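Local coordinates for aldo-keto reductase 2E (Bombyx mori, PDB 3WCZ), which reduces 3-dehydroecdysone in an NADP-dependent reaction and may take part in the regulation of molting in the silkworm, at residues L10-T15 against A152-V157; I134-T139 against A162-R167; G142-R147 against S170-R175; I174-N179 against L199-M204. All coordinates share one frame; numbering follows the deposited sequence.

In the fold
All four contacts lie in a TIM barrel, around strands 152-158, 178-182 and 202-206 and helices 136-148 and 162-170. Contact 4 pairs two neighbouring strands of the barrel wall. Contact 1 sets the N-terminal hairpin against strand 152-158, which neighbours strand 178-182; its centre is about 8 Å from that of contact 4. Contacts 2 and 3 lie in the outer layer. They use opposite ends of helix 136-148, and their centres are about 11 Å apart. Contacts 3 and 4 share Ile174 and Arg175, and both touch a bound ethanediol. Contact 4 comes near the cofactor: the Met204 side chain is about 7 Å from NADP. In contact 2, the Gln164 side chain is about 12 Å from it.

Contact 1: L10-T15 against A152-V157; sequences LNDGNT and ARSIGV
Asp12 and Ser154 mark the closest backbone approach, with CA atoms 7.3 Å apart, where the type I turn Leu10-Gly13 faces the corner at Arg153 and Ser154 in strand 152-158. Ser154 OG donates to Asp12 OD2 over a short 2.6 Å. It reaches the syn lone pair, on the side of the other carboxylate oxygen. That other oxygen, OD1, serves its own loop. It accepts from Asn14 N at 2.9 Å, from above the carboxylate plane, which makes an Asx turn. Asp12 CG sits between its backbone N and carbonyl carbon (chi1 70°), and this brings OD1 to Asn14 N and OD2 to the serine. The turn links strands 7-9 and 15-17, the hairpin that closes the N-terminal end of the barrel in aldo-keto reductases. Two waters extend the link. One donates to Asp12 OD2 at 3.0 Å and accepts from Ile155 N. The second accepts from Asn14 ND2 at 2.9 Å and donates to Arg153 O. Arg147 NH1 adds a long, weak ion pair to Asp12 OD2. Leu10 CD1 also comes within 4.1 Å of Ser154 OG, and Leu10 packs on Val177 and Ile178.

Contact 2: I134-T139 against A162-R167; sequences IDYLET and ATQITR
Asp135 and Arg167 meet from opposite directions, with carboxylate and guanidinium nearly coplanar, 19° apart. The arginine grips end-on, in a two-bond salt bridge. NH1 donates to OD1 and NH2 to OD2, each bond 2.9 Å and almost straight. NH1 uses the syn lone pair of OD1; NH2 comes to OD2 on the syn side, somewhat out of the carboxylate plane. Arg167 reaches this far because CG is anti to its backbone N (chi1 -178°) and the chain stays extended to NE. The Tyr136 ring stands nearly perpendicular to the guanidinium, at 89°. Its OH lies at the guanidinium edge and takes a weak bond from NH1 at 3.2 Å. Leu137 CD1 rests over one guanidinium face, 3.2 Å above the plane and toward the rim. Asp135 is also the N-cap of helix 136-148: OD1 accepts from Leu137 N at 3.0 Å, well above the carboxylate plane. With alanine in place of Asp135, the Arg167 charge would probably lose its mate and the first helical turn its side-chain cap. Gln164 CB lies 3.9 Å from Tyr136 OH, while Gln164 NE2 bonds to Asn305 O. Phe160 meets the Tyr136 ring edge-to-face. The contact joins the N-terminal end of helix 136-148 to helix 162-170, neighbours outside the barrel separated in sequence by strand 152-158.

Contact 3: G142-R147 against S170-R175; sequences GMQDAR and SNSYIR. With EDO (1,2-ethanediol), chain C.
Ser172 meets Gln144 through its CB, 3.6 Å from OE1. Its hydroxyl bonds elsewhere, with Leu168 O and Ile174 O. At Tyr173 the backbone N gives OE1 a weak bond. The Tyr173 ring has two conformers, so its place is less certain; in one it lies along the Gln144 side chain, running the opposite way. Amide and ring planes are then 28° apart, with OE1 over one face and CD 3.4 Å from CE2. Tyr173 OH bonds to Gln148 NE2. The segment 170-175 is the loop from helix 162-170 to strand 178-182 of the TIM barrel. Here it packs on the later turns of helix 136-148, in the outer layer and away from the NADP site. At Ile174 the backbone N also reaches Gln144 OE1, again weakly, at 3.4 Å. One amide oxygen thus takes weak bonds from two successive N-H groups. Ile174 CG2 is close to the same oxygen, at 3.2 Å. With CG1 anti to the backbone N (chi1 177°), CD1 reaches Arg147. It lies over one face of that guanidinium, 3.4 Å above its plane. Ile174 O accepts from Trp140 NE1. Arg175 N donates to O2 of an ethanediol, probably from the crystallisation liquor, at 2.8 Å.

Contact 4: I174-N179 against L199-M204; sequences IRPVIN and LGIAVM. With EDO (1,2-ethanediol), chain C.
Ile178 pairs with Ala202 and Asn179 with Val203 as parallel strand neighbours, and this is the tight part. Asn179 N donates to Ala202 O at 2.9 Å, and Ala202 N to Val177 O at 3.0 Å. Met204 N to Asn179 O is longer, 3.2 Å, with the donor above the carbonyl plane. Ile178 CG2 packs on Met204 CG at 3.8 Å. From just before strand 202-206, Ile201 CG2 packs on Asn179 N, 3.6 Å away. Asn179 ND2 bonds to Phe160 O. These are strands 178-182 and 202-206 of the beta-alpha-beta unit joined through helix 190-198, part of the TIM barrel wall. The looser side lies before the strands. There Gly200, at positive phi, ends the helix in a Schellman motif, and a water donates to both Val177 O and Gly200 O. Arg175 bends at chi3 (59°) and sends NH1 to Leu199 O at 2.9 Å. Its NE and NH2 hold ethanediol O1 near the guanidinium plane, NE at 2.8 Å. A leucine in place of Arg175 would probably leave Leu199 O without this donor and the loop before strand 178-182 less firmly tied to the helix end. Pro176 CG touches Ile201 CD1 more loosely, and Asn11 ND2 donates to Pro176 O.

Contact 1: L10-T15 against A152-V157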
loop_
_atom_site.group_PDB
_atom_site.type_symbol
_atom_site.label_atom_id
_atom_site.label_comp_id
_atom_site.label_asym_id
_atom_site.label_seq_id
_atom_site.Cartn_x
_atom_site.Cartn_y
_atom_site.Cartn_z
ATOM N N LEU A 10 -4.450 -7.492 12.917
ATOM C CA LEU A 10 -4.590 -8.445 11.791
ATOM C C LEU A 10 -5.056 -9.829 12.244
ATOM O O LEU A 10 -5.015 -10.148 13.442
ATOM C CB LEU A 10 -3.281 -8.566 11.032
ATOM C CG LEU A 10 -2.813 -7.232 10.446
ATOM C CD1 LEU A 10 -1.377 -7.293 9.941
ATOM C CD2 LEU A 10 -3.815 -6.703 9.370
ATOM N N ASN A 11 -5.466 -10.658 11.283
ATOM C CA ASN A 11 -5.933 -11.996 11.613
ATOM C C ASN A 11 -4.875 -12.911 12.246
ATOM O O ASN A 11 -5.228 -13.974 12.765
ATOM C CB ASN A 11 -6.635 -12.651 10.405
ATOM C CG ASN A 11 -5.728 -12.825 9.178
ATOM O OD1 ASN A 11 -4.513 -12.973 9.291
ATOM N ND2 ASN A 11 -6.342 -12.835 8.002
ATOM N N ASP A 12 -3.605 -12.518 12.222
ATOM C CA ASP A 12 -2.539 -13.297 12.866
ATOM C C ASP A 12 -2.107 -12.667 14.215
ATOM O O ASP A 12 -1.133 -13.106 14.830
ATOM C CB ASP A 12 -1.349 -13.486 11.919
ATOM C CG ASP A 12 -0.579 -12.200 11.664
ATOM O OD1 ASP A 12 -0.965 -11.123 12.170
ATOM O OD2 ASP A 12 0.433 -12.280 10.940
ATOM N N GLY A 13 -2.829 -11.632 14.637
ATOM C CA GLY A 13 -2.549 -10.963 15.900
ATOM C C GLY A 13 -1.647 -9.754 15.812
ATOM O O GLY A 13 -1.609 -8.946 16.744
ATOM N N ASN A 14 -0.926 -9.616 14.701
ATOM C CA ASN A 14 -0.032 -8.476 14.584
ATOM C C ASN A 14 -0.818 -7.193 14.405
ATOM O O ASN A 14 -1.861 -7.177 13.775
ATOM C CB ASN A 14 1.004 -8.672 13.479
ATOM C CG ASN A 14 2.108 -9.585 13.916
ATOM O OD1 ASN A 14 2.913 -9.248 14.798
ATOM N ND2 ASN A 14 2.163 -10.759 13.322
ATOM N N THR A 15 -0.315 -6.109 14.971
ATOM C CA THR A 15 -0.976 -4.835 14.798
ATOM C C THR A 15 -0.247 -4.010 13.760
ATOM O O THR A 15 0.980 -4.052 13.673
ATOM C CB THR A 15 -1.067 -4.048 16.096
ATOM O OG1 THR A 15 0.200 -4.103 16.731
ATOM C CG2 THR A 15 -2.126 -4.669 17.015
ATOM N N ALA A 152 9.470 -12.820 7.858
ATOM C CA ALA A 152 8.297 -11.976 7.697
ATOM C C ALA A 152 7.356 -12.254 8.853
ATOM O O ALA A 152 6.992 -13.405 9.101
ATOM C CB ALA A 152 7.605 -12.276 6.408
ATOM N N ARG A 153 6.942 -11.228 9.577
ATOM C CA ARG A 153 6.027 -11.425 10.698
ATOM C C ARG A 153 4.638 -11.768 10.196
ATOM O O ARG A 153 3.953 -12.637 10.756
ATOM C CB ARG A 153 5.954 -10.176 11.564
ATOM C CG ARG A 153 7.245 -9.823 12.256
ATOM C CD ARG A 153 7.538 -10.716 13.445
ATOM N NE ARG A 153 8.716 -10.244 14.174
ATOM C CZ ARG A 153 9.934 -10.764 14.074
ATOM N NH1 ARG A 153 10.185 -11.810 13.273
ATOM N NH2 ARG A 153 10.912 -10.238 14.791
ATOM N N SER A 154 4.213 -11.080 9.144
ATOM C CA SER A 154 2.925 -11.318 8.487
ATOM C C SER A 154 3.105 -11.381 6.978
ATOM O O SER A 154 4.039 -10.800 6.444
ATOM C CB SER A 154 1.939 -10.178 8.776
ATOM O OG SER A 154 1.654 -10.077 10.166
ATOM N N ILE A 155 2.183 -12.067 6.317
ATOM C CA ILE A 155 2.208 -12.233 4.879
ATOM C C ILE A 155 0.859 -11.877 4.277
ATOM O O ILE A 155 -0.191 -12.119 4.860
ATOM C CB ILE A 155 2.657 -13.672 4.453
ATOM C CG1 ILE A 155 1.808 -14.762 5.129
ATOM C CG2 ILE A 155 4.142 -13.843 4.739
ATOM C CD1 ILE A 155 2.144 -16.137 4.565
ATOM N N GLY A 156 0.893 -11.254 3.097
ATOM C CA GLY A 156 -0.323 -10.918 2.380
ATOM C C GLY A 156 -0.075 -10.795 0.892
ATOM O O GLY A 156 0.963 -11.237 0.362
ATOM N N VAL A 157 -1.057 -10.223 0.210
ATOM C CA VAL A 157 -1.002 -10.122 -1.234
ATOM C C VAL A 157 -1.373 -8.720 -1.690
ATOM O O VAL A 157 -1.828 -7.877 -0.890
ATOM C CB VAL A 157 -1.932 -11.185 -1.899
ATOM C CG1 VAL A 157 -1.475 -12.587 -1.541
ATOM C CG2 VAL A 157 -3.425 -10.943 -1.549
HETATM O O HOH W 1 0.474 -13.654 8.294
HETATM O O HOH W 2 3.859 -13.058 13.526
#

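Contact 2: I134-T139 against A162-R167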
loop_
_atom_site.group_PDB
_atom_site.type_symbol
_atom_site.label_atom_id
_atom_site.label_comp_id
_atom_site.label_asym_id
_atom_site.label_seq_id
_atom_site.Cartn_x
_atom_site.Cartn_y
_atom_site.Cartn_z
ATOM N N ILE A 134 3.451 -19.745 -13.411
ATOM C CA ILE A 134 3.522 -20.232 -12.036
ATOM C C ILE A 134 2.247 -19.867 -11.269
ATOM O O ILE A 134 1.821 -18.716 -11.256
ATOM C CB ILE A 134 4.756 -19.639 -11.311
ATOM C CG1 ILE A 134 6.042 -19.982 -12.075
ATOM C CG2 ILE A 134 4.841 -20.158 -9.867
ATOM C CD1 ILE A 134 7.279 -19.295 -11.540
ATOM N N ASP A 135 1.622 -20.849 -10.651
ATOM C CA ASP A 135 0.445 -20.625 -9.822
ATOM C C ASP A 135 0.846 -19.816 -8.594
ATOM O O ASP A 135 1.831 -20.108 -7.924
ATOM C CB ASP A 135 -0.090 -21.990 -9.409
ATOM C CG ASP A 135 -1.470 -21.960 -8.809
ATOM O OD1 ASP A 135 -1.986 -20.889 -8.407
ATOM O OD2 ASP A 135 -2.074 -23.058 -8.727
ATOM N N TYR A 136 0.068 -18.770 -8.306
ATOM C CA TYR A 136 0.332 -17.952 -7.117
ATOM C C TYR A 136 0.151 -18.778 -5.844
ATOM O O TYR A 136 0.643 -18.397 -4.793
ATOM C CB TYR A 136 -0.549 -16.671 -7.091
ATOM C CG TYR A 136 -2.019 -16.960 -7.203
ATOM C CD1 TYR A 136 -2.732 -17.436 -6.111
ATOM C CD2 TYR A 136 -2.703 -16.786 -8.392
ATOM C CE1 TYR A 136 -4.059 -17.746 -6.212
ATOM C CE2 TYR A 136 -4.038 -17.111 -8.513
ATOM C CZ TYR A 136 -4.724 -17.583 -7.414
ATOM O OH TYR A 136 -6.038 -17.923 -7.539
ATOM N N LEU A 137 -0.513 -19.936 -5.930
ATOM C CA LEU A 137 -0.567 -20.817 -4.755
ATOM C C LEU A 137 0.814 -21.347 -4.404
ATOM O O LEU A 137 1.133 -21.568 -3.233
ATOM C CB LEU A 137 -1.522 -21.992 -4.957
ATOM C CG LEU A 137 -2.992 -21.689 -5.112
ATOM C CD1 LEU A 137 -3.698 -23.006 -5.296
ATOM C CD2 LEU A 137 -3.540 -20.943 -3.905
ATOM N N GLU A 138 1.635 -21.586 -5.411
ATOM C CA GLU A 138 3.004 -21.991 -5.165
ATOM C C GLU A 138 3.811 -20.867 -4.512
ATOM O O GLU A 138 4.565 -21.072 -3.561
ATOM C CB GLU A 138 3.676 -22.444 -6.450
ATOM C CG GLU A 138 5.115 -22.722 -6.204
ATOM C CD GLU A 138 5.848 -23.306 -7.383
ATOM O OE1 GLU A 138 5.223 -24.133 -8.094
ATOM O OE2 GLU A 138 7.042 -22.970 -7.577
ATOM N N THR A 139 3.639 -19.658 -5.033
ATOM C CA THR A 139 4.333 -18.510 -4.491
ATOM C C THR A 139 3.944 -18.358 -3.015
ATOM O O THR A 139 4.769 -18.048 -2.152
ATOM C CB THR A 139 3.926 -17.261 -5.286
ATOM O OG1 THR A 139 4.028 -17.540 -6.689
ATOM C CG2 THR A 139 4.781 -16.057 -4.933
ATOM N N ALA A 162 -11.316 -10.844 -6.544
ATOM C CA ALA A 162 -12.125 -11.603 -5.604
ATOM C C ALA A 162 -11.995 -13.107 -5.802
ATOM O O ALA A 162 -11.936 -13.858 -4.828
ATOM C CB ALA A 162 -13.596 -11.174 -5.689
ATOM N N THR A 163 -11.971 -13.542 -7.055
ATOM C CA THR A 163 -11.835 -14.965 -7.359
ATOM C C THR A 163 -10.496 -15.498 -6.870
ATOM O O THR A 163 -10.390 -16.626 -6.360
ATOM C CB THR A 163 -12.010 -15.197 -8.881
ATOM O OG1 THR A 163 -13.382 -14.941 -9.224
ATOM C CG2 THR A 163 -11.634 -16.619 -9.266
ATOM N N GLN A 164 -9.450 -14.704 -7.040
ATOM C CA GLN A 164 -8.118 -15.095 -6.597
ATOM C C GLN A 164 -8.024 -15.138 -5.078
ATOM O O GLN A 164 -7.394 -16.031 -4.513
ATOM C CB GLN A 164 -7.072 -14.135 -7.169
ATOM C CG GLN A 164 -6.976 -14.244 -8.666
ATOM C CD GLN A 164 -6.167 -13.130 -9.312
ATOM O OE1 GLN A 164 -6.086 -11.999 -8.813
ATOM N NE2 GLN A 164 -5.557 -13.448 -10.432
ATOM N N ILE A 165 -8.652 -14.187 -4.408
ATOM C CA ILE A 165 -8.698 -14.198 -2.957
ATOM C C ILE A 165 -9.422 -15.460 -2.458
ATOM O O ILE A 165 -8.910 -16.154 -1.566
ATOM C CB ILE A 165 -9.374 -12.932 -2.409
ATOM C CG1 ILE A 165 -8.459 -11.723 -2.547
ATOM C CG2 ILE A 165 -9.783 -13.126 -0.958
ATOM C CD1 ILE A 165 -7.209 -11.771 -1.703
ATOM N N THR A 166 -10.576 -15.756 -3.038
ATOM C CA THR A 166 -11.320 -16.952 -2.624
ATOM C C THR A 166 -10.474 -18.220 -2.841
ATOM O O THR A 166 -10.418 -19.098 -1.955
ATOM C CB THR A 166 -12.646 -17.029 -3.400
ATOM O OG1 THR A 166 -13.459 -15.928 -3.003
ATOM C CG2 THR A 166 -13.394 -18.335 -3.160
ATOM N N ARG A 167 -9.820 -18.336 -3.995
ATOM C CA ARG A 167 -9.043 -19.527 -4.289
ATOM C C ARG A 167 -7.876 -19.637 -3.341
ATOM O O ARG A 167 -7.532 -20.726 -2.865
ATOM C CB ARG A 167 -8.561 -19.488 -5.733
ATOM C CG ARG A 167 -7.765 -20.706 -6.162
ATOM C CD ARG A 167 -7.695 -20.822 -7.684
ATOM N NE ARG A 167 -6.895 -21.972 -8.102
ATOM C CZ ARG A 167 -5.576 -21.960 -8.220
ATOM N NH1 ARG A 167 -4.855 -20.873 -7.972
ATOM N NH2 ARG A 167 -4.938 -23.072 -8.583
#

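Contact 3: G142-R147 against S170-R175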
loop_
_atom_site.group_PDB
_atom_site.type_symbol
_atom_site.label_atom_id
_atom_site.label_comp_id
_atom_site.label_asym_id
_atom_site.label_seq_id
_atom_site.Cartn_x
_atom_site.Cartn_y
_atom_site.Cartn_z
ATOM N N GLY A 142 5.878 -20.327 -0.632
ATOM C CA GLY A 142 7.127 -19.668 -0.309
ATOM C C GLY A 142 6.905 -18.569 0.733
ATOM O O GLY A 142 7.758 -18.348 1.579
ATOM N N MET A 143 5.785 -17.847 0.625
ATOM C CA MET A 143 5.428 -16.826 1.606
ATOM C C MET A 143 5.228 -17.457 2.984
ATOM O O MET A 143 5.702 -16.904 3.987
ATOM C CB MET A 143 4.170 -16.052 1.194
ATOM C CG MET A 143 4.305 -15.318 -0.141
ATOM S SD MET A 143 5.500 -13.947 -0.191
ATOM C CE MET A 143 4.536 -12.697 0.667
ATOM N N GLN A 144 4.525 -18.595 3.036
ATOM C CA GLN A 144 4.307 -19.321 4.288
ATOM C C GLN A 144 5.639 -19.732 4.883
ATOM O O GLN A 144 5.837 -19.625 6.084
ATOM C CB GLN A 144 3.367 -20.521 4.058
ATOM C CG GLN A 144 1.939 -20.088 3.776
ATOM C CD GLN A 144 0.996 -21.179 3.362
ATOM O OE1 GLN A 144 -0.229 -21.068 3.616
ATOM N NE2 GLN A 144 1.517 -22.257 2.791
ATOM N N ASP A 145 6.571 -20.153 4.039
ATOM C CA ASP A 145 7.916 -20.501 4.500
ATOM C C ASP A 145 8.655 -19.290 5.106
ATOM O O ASP A 145 9.287 -19.404 6.156
ATOM C CB ASP A 145 8.761 -21.063 3.350
ATOM C CG ASP A 145 8.260 -22.402 2.807
ATOM O OD1 ASP A 145 7.479 -23.095 3.473
ATOM O OD2 ASP A 145 8.681 -22.717 1.666
ATOM N N ALA A 146 8.586 -18.138 4.439
ATOM C CA ALA A 146 9.239 -16.937 4.962
ATOM C C ALA A 146 8.690 -16.564 6.331
ATOM O O ALA A 146 9.456 -16.134 7.192
ATOM C CB ALA A 146 9.070 -15.785 4.023
ATOM N N ARG A 147 7.383 -16.729 6.527
ATOM C CA ARG A 147 6.772 -16.461 7.826
ATOM C C ARG A 147 7.270 -17.476 8.870
ATOM O O ARG A 147 7.636 -17.091 9.987
ATOM C CB ARG A 147 5.259 -16.529 7.693
ATOM C CG ARG A 147 4.473 -16.183 8.951
ATOM C CD ARG A 147 3.044 -16.745 8.737
ATOM N NE ARG A 147 2.335 -17.180 9.947
ATOM C CZ ARG A 147 1.862 -16.309 10.829
ATOM N NH1 ARG A 147 2.085 -15.006 10.646
ATOM N NH2 ARG A 147 1.198 -16.724 11.895
ATOM N N SER A 170 -9.173 -20.764 0.084
ATOM C CA SER A 170 -9.620 -22.152 0.101
ATOM C C SER A 170 -8.488 -23.164 -0.027
ATOM O O SER A 170 -8.686 -24.338 0.306
ATOM C CB SER A 170 -10.613 -22.393 -1.025
ATOM O OG SER A 170 -11.810 -21.685 -0.760
ATOM N N ASN A 171 -7.321 -22.735 -0.479
ATOM C CA ASN A 171 -6.266 -23.657 -0.833
ATOM C C ASN A 171 -4.970 -23.405 -0.138
ATOM O O ASN A 171 -3.950 -23.947 -0.557
ATOM C CB ASN A 171 -6.052 -23.685 -2.343
ATOM C CG ASN A 171 -7.226 -24.281 -3.069
ATOM O OD1 ASN A 171 -7.359 -25.521 -3.125
ATOM N ND2 ASN A 171 -8.073 -23.449 -3.647
ATOM N N SER A 172 -5.006 -22.694 0.980
ATOM C CA SER A 172 -3.811 -22.451 1.792
ATOM C C SER A 172 -4.155 -22.605 3.266
ATOM O O SER A 172 -5.326 -22.529 3.628
ATOM C CB SER A 172 -3.190 -21.077 1.524
ATOM O OG SER A 172 -4.044 -20.033 1.903
ATOM N N TYR A 173 -3.146 -22.761 4.108
ATOM C CA TYR A 173 -3.416 -22.958 5.533
ATOM C C TYR A 173 -3.427 -21.659 6.284
ATOM O O TYR A 173 -4.025 -21.564 7.352
ATOM C CB TYR A 173 -2.417 -23.888 6.206
ATOM C CG TYR A 173 -1.127 -23.231 6.635
ATOM C CD1 TYR A 173 -1.062 -22.395 7.753
ATOM C CD2 TYR A 173 0.032 -23.445 5.907
ATOM C CE1 TYR A 173 0.134 -21.798 8.131
ATOM C CE2 TYR A 173 1.225 -22.859 6.276
ATOM C CZ TYR A 173 1.274 -22.041 7.387
ATOM O OH TYR A 173 2.485 -21.478 7.718
ATOM N N ILE A 174 -2.801 -20.642 5.726
ATOM C CA ILE A 174 -2.962 -19.323 6.302
ATOM C C ILE A 174 -3.386 -18.307 5.264
ATOM O O ILE A 174 -2.720 -18.177 4.241
ATOM C CB ILE A 174 -1.697 -18.923 6.933
ATOM C CG1 ILE A 174 -1.814 -17.502 7.475
ATOM C CG2 ILE A 174 -0.604 -18.962 6.004
ATOM C CD1 ILE A 174 -0.736 -17.182 8.473
ATOM N N ARG A 175 -4.479 -17.591 5.498
ATOM C CA ARG A 175 -4.922 -16.609 4.519
ATOM C C ARG A 175 -4.121 -15.316 4.713
ATOM O O ARG A 175 -3.473 -15.096 5.743
ATOM C CB ARG A 175 -6.435 -16.362 4.557
ATOM C CG ARG A 175 -6.878 -15.531 5.687
ATOM C CD ARG A 175 -8.397 -15.523 5.855
ATOM N NE ARG A 175 -8.914 -16.882 6.077
ATOM C CZ ARG A 175 -10.198 -17.207 6.149
ATOM N NH1 ARG A 175 -11.150 -16.301 6.009
ATOM N NH2 ARG A 175 -10.522 -18.472 6.348
HETATM C C1 EDO C . -7.028 -19.965 7.299
HETATM O O1 EDO C . -7.603 -19.378 6.117
HETATM C C2 EDO C . -6.848 -18.887 8.374
HETATM O O2 EDO C . -5.731 -18.049 8.010
#

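Contact 4: I174-N179 against L199-M204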
loop_
_atom_site.group_PDB
_atom_site.type_symbol
_atom_site.label_atom_id
_atom_site.label_comp_id
_atom_site.label_asym_id
_atom_site.label_seq_id
_atom_site.Cartn_x
_atom_site.Cartn_y
_atom_site.Cartn_z
ATOM N N ILE A 174 -2.801 -20.642 5.726
ATOM C CA ILE A 174 -2.962 -19.323 6.302
ATOM C C ILE A 174 -3.386 -18.307 5.264
ATOM O O ILE A 174 -2.720 -18.177 4.241
ATOM C CB ILE A 174 -1.697 -18.923 6.933
ATOM C CG1 ILE A 174 -1.814 -17.502 7.475
ATOM C CG2 ILE A 174 -0.604 -18.962 6.004
ATOM C CD1 ILE A 174 -0.736 -17.182 8.473
ATOM N N ARG A 175 -4.479 -17.591 5.498
ATOM C CA ARG A 175 -4.922 -16.609 4.519
ATOM C C ARG A 175 -4.121 -15.316 4.713
ATOM O O ARG A 175 -3.473 -15.096 5.743
ATOM C CB ARG A 175 -6.435 -16.362 4.557
ATOM C CG ARG A 175 -6.878 -15.531 5.687
ATOM C CD ARG A 175 -8.397 -15.523 5.855
ATOM N NE ARG A 175 -8.914 -16.882 6.077
ATOM C CZ ARG A 175 -10.198 -17.207 6.149
ATOM N NH1 ARG A 175 -11.150 -16.301 6.009
ATOM N NH2 ARG A 175 -10.522 -18.472 6.348
ATOM N N PRO A 176 -4.079 -14.514 3.660
ATOM C CA PRO A 176 -3.353 -13.263 3.746
ATOM C C PRO A 176 -3.917 -12.382 4.849
ATOM O O PRO A 176 -5.134 -12.402 5.101
ATOM C CB PRO A 176 -3.555 -12.648 2.357
ATOM C CG PRO A 176 -4.643 -13.377 1.749
ATOM C CD PRO A 176 -4.696 -14.712 2.343
ATOM N N VAL A 177 -3.059 -11.623 5.520
ATOM C CA VAL A 177 -3.543 -10.612 6.474
ATOM C C VAL A 177 -4.140 -9.405 5.762
ATOM O O VAL A 177 -5.020 -8.750 6.306
ATOM C CB VAL A 177 -2.448 -10.092 7.432
ATOM C CG1 VAL A 177 -1.970 -11.191 8.366
ATOM C CG2 VAL A 177 -1.262 -9.479 6.676
ATOM N N ILE A 178 -3.676 -9.168 4.530
ATOM C CA ILE A 178 -3.942 -7.956 3.773
ATOM C C ILE A 178 -4.005 -8.263 2.293
ATOM O O ILE A 178 -3.274 -9.113 1.810
ATOM C CB ILE A 178 -2.830 -6.914 4.044
ATOM C CG1 ILE A 178 -3.199 -6.158 5.333
ATOM C CG2 ILE A 178 -2.628 -5.915 2.848
ATOM C CD1 ILE A 178 -2.093 -5.418 5.975
ATOM N N ASN A 179 -4.879 -7.539 1.595
ATOM C CA ASN A 179 -4.857 -7.386 0.151
ATOM C C ASN A 179 -4.660 -5.906 -0.113
ATOM O O ASN A 179 -5.515 -5.088 0.282
ATOM C CB ASN A 179 -6.138 -7.948 -0.500
ATOM C CG ASN A 179 -6.085 -7.971 -2.035
ATOM O OD1 ASN A 179 -5.017 -7.931 -2.636
ATOM N ND2 ASN A 179 -7.251 -8.131 -2.656
ATOM N N LEU A 199 -13.919 -11.845 4.843
ATOM C CA LEU A 199 -13.027 -12.977 5.086
ATOM C C LEU A 199 -11.937 -12.673 6.144
ATOM O O LEU A 199 -11.021 -13.465 6.327
ATOM C CB LEU A 199 -12.363 -13.366 3.769
ATOM C CG LEU A 199 -13.310 -14.005 2.756
ATOM C CD1 LEU A 199 -12.692 -14.051 1.381
ATOM C CD2 LEU A 199 -13.663 -15.395 3.206
ATOM N N GLY A 200 -12.029 -11.526 6.797
ATOM C CA GLY A 200 -11.032 -11.105 7.766
ATOM C C GLY A 200 -9.699 -10.681 7.177
ATOM O O GLY A 200 -8.674 -10.721 7.862
ATOM N N ILE A 201 -9.726 -10.267 5.916
ATOM C CA ILE A 201 -8.549 -9.785 5.226
ATOM C C ILE A 201 -8.664 -8.263 5.124
ATOM O O ILE A 201 -9.580 -7.749 4.479
ATOM C CB ILE A 201 -8.462 -10.433 3.833
ATOM C CG1 ILE A 201 -8.363 -11.958 3.932
ATOM C CG2 ILE A 201 -7.283 -9.852 3.033
ATOM C CD1 ILE A 201 -8.522 -12.661 2.595
ATOM N N ALA A 202 -7.756 -7.562 5.790
ATOM C CA ALA A 202 -7.762 -6.106 5.752
ATOM C C ALA A 202 -7.264 -5.609 4.394
ATOM O O ALA A 202 -6.569 -6.322 3.663
ATOM C CB ALA A 202 -6.917 -5.525 6.884
ATOM N N VAL A 203 -7.628 -4.378 4.055
ATOM C CA VAL A 203 -7.268 -3.786 2.779
ATOM C C VAL A 203 -6.383 -2.570 2.969
ATOM O O VAL A 203 -6.746 -1.646 3.699
ATOM C CB VAL A 203 -8.518 -3.437 1.983
ATOM C CG1 VAL A 203 -8.140 -2.669 0.721
ATOM C CG2 VAL A 203 -9.289 -4.725 1.689
ATOM N N MET A 204 -5.239 -2.572 2.284
ATOM C CA MET A 204 -4.420 -1.376 2.127
ATOM C C MET A 204 -4.821 -0.740 0.804
ATOM O O MET A 204 -4.963 -1.441 -0.196
ATOM C CB MET A 204 -2.919 -1.700 2.138
ATOM C CG MET A 204 -2.387 -2.128 3.491
ATOM S SD MET A 204 -0.629 -2.601 3.470
ATOM C CE MET A 204 0.150 -0.980 3.329
HETATM C C1 EDO C . -7.028 -19.965 7.299
HETATM O O1 EDO C . -7.603 -19.378 6.117
HETATM C C2 EDO C . -6.848 -18.887 8.374
HETATM O O2 EDO C . -5.731 -18.049 8.010
HETATM O O HOH W 3 -6.204 -9.503 8.743
#